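Local atomic coordinates of beta-glucoside kinase (PDB entry 4HTL), a protein that catalyses the ATP-dependent phosphorylation of cellobiose to cellobiose-6'-phosphate and may also regulate transcription of the cellobiose-PTS operon. Residues K5-D10 with T58-S63. Sequence-based numbering, arbitrary orientation.
Sequences KIAAFD and TGIAVS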
# COMPACT_ATOMS: atom_id res chain seq x y z
N LYS A 5 -28.12 7.61 -22.29
CA LYS A 5 -28.38 8.28 -21.00
C LYS A 5 -28.25 7.19 -19.93
O LYS A 5 -28.92 6.15 -20.01
CB LYS A 5 -29.80 8.87 -20.92
CG LYS A 5 -30.05 10.13 -21.74
CD LYS A 5 -31.52 10.56 -21.67
CE LYS A 5 -31.75 11.90 -22.36
NZ LYS A 5 -33.13 12.44 -22.22
N ILE A 6 -27.41 7.45 -18.94
CA ILE A 6 -27.06 6.44 -17.92
C ILE A 6 -27.68 6.79 -16.58
O ILE A 6 -27.49 7.88 -16.06
CB ILE A 6 -25.50 6.26 -17.82
CG1 ILE A 6 -24.94 5.81 -19.18
CG2 ILE A 6 -25.11 5.27 -16.72
CD1 ILE A 6 -23.47 6.17 -19.39
N ALA A 7 -28.47 5.87 -16.05
CA ALA A 7 -28.96 5.98 -14.66
C ALA A 7 -27.82 5.62 -13.71
O ALA A 7 -27.34 4.49 -13.73
CB ALA A 7 -30.16 5.07 -14.43
N ALA A 8 -27.41 6.58 -12.89
CA ALA A 8 -26.31 6.39 -11.94
C ALA A 8 -26.84 6.40 -10.52
O ALA A 8 -27.70 7.24 -10.16
CB ALA A 8 -25.23 7.48 -12.13
N PHE A 9 -26.31 5.51 -9.71
CA PHE A 9 -26.63 5.43 -8.32
C PHE A 9 -25.39 5.44 -7.46
O PHE A 9 -24.47 4.67 -7.69
CB PHE A 9 -27.40 4.14 -8.01
CG PHE A 9 -28.71 4.02 -8.72
CD1 PHE A 9 -29.81 4.69 -8.24
CD2 PHE A 9 -28.83 3.29 -9.90
CE1 PHE A 9 -31.03 4.63 -8.91
CE2 PHE A 9 -30.04 3.23 -10.58
CZ PHE A 9 -31.14 3.90 -10.09
N ASP A 10 -25.42 6.24 -6.41
CA ASP A 10 -24.33 6.30 -5.45
C ASP A 10 -24.89 6.06 -4.07
O ASP A 10 -25.58 6.94 -3.50
CB ASP A 10 -23.65 7.66 -5.51
CG ASP A 10 -22.52 7.80 -4.51
OD1 ASP A 10 -21.88 6.78 -4.07
OD2 ASP A 10 -22.26 8.94 -4.17
N THR A 58 -30.54 4.16 -20.90
CA THR A 58 -30.07 3.08 -21.76
C THR A 58 -29.01 2.22 -21.05
O THR A 58 -28.47 1.27 -21.63
CB THR A 58 -29.46 3.69 -23.04
OG1 THR A 58 -28.39 4.58 -22.66
CG2 THR A 58 -30.53 4.47 -23.87
N GLY A 59 -28.71 2.57 -19.80
CA GLY A 59 -27.68 1.89 -19.03
C GLY A 59 -27.77 2.29 -17.56
O GLY A 59 -28.38 3.31 -17.22
N ILE A 60 -27.18 1.46 -16.70
CA ILE A 60 -27.22 1.68 -15.26
C ILE A 60 -25.81 1.51 -14.69
O ILE A 60 -25.13 0.53 -15.01
CB ILE A 60 -28.19 0.72 -14.54
CG1 ILE A 60 -29.64 0.82 -15.10
CG2 ILE A 60 -28.16 0.97 -13.03
CD1 ILE A 60 -30.57 -0.28 -14.62
N ALA A 61 -25.39 2.47 -13.85
CA ALA A 61 -24.05 2.52 -13.25
C ALA A 61 -24.23 2.70 -11.75
O ALA A 61 -24.97 3.59 -11.31
CB ALA A 61 -23.24 3.68 -13.83
N VAL A 62 -23.59 1.84 -10.97
CA VAL A 62 -23.73 1.86 -9.52
C VAL A 62 -22.38 2.04 -8.83
O VAL A 62 -21.38 1.36 -9.19
CB VAL A 62 -24.38 0.54 -9.02
CG1 VAL A 62 -24.53 0.54 -7.49
CG2 VAL A 62 -25.72 0.30 -9.74
N SER A 63 -22.38 2.90 -7.80
CA SER A 63 -21.30 3.03 -6.83
C SER A 63 -21.85 2.48 -5.49
O SER A 63 -22.82 3.01 -4.92
CB SER A 63 -20.88 4.51 -6.72
OG SER A 63 -20.25 4.83 -5.51
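F9 meets I60 and V62 on one face of a parallel pair of strands, 6-10 and 59-63. Its CB lies 4.1 Å from A61 O. The ring swings back toward the start of the strand because CG stands anti to the carbonyl carbon (chi1 -61°). CD2 lies near I60 CG2 (4.0 Å) and, farther off, V62 CG2, and at CE2 the methyl I60 CG2 sits at the ring edge, in its plane, 3.8 Å away. Helix 89-97 packs on I60 and V62 from this side. On the other face I6 CG2 touches A61 CB, and helix 280-293 covers I6 and A8.

Between the faces the backbone bonds run in the parallel pattern: A7 N to G59 O, A61 N to A7 O, F9 N to A61 O, and S63 N to F9 O at 2.7 Å and nearly linear (171°). At the start of the two segments, K5 and T58 pair twice: T58 N gives a bond to K5 O, and K5 N reaches T58 OG1 at 3.1 Å. At the far end S63 OG donates to D10 OD1 over 2.9 Å, coming from above the carboxylate plane.

These are neighbouring inner strands of the N-terminal sheet of the actin-like ATPase fold. A8, F9 and D10 belong to the probable ATP site, and the serine hydroxyl, spending its proton on D10, would help to orient that carboxylate near the C-terminal ends of the strands.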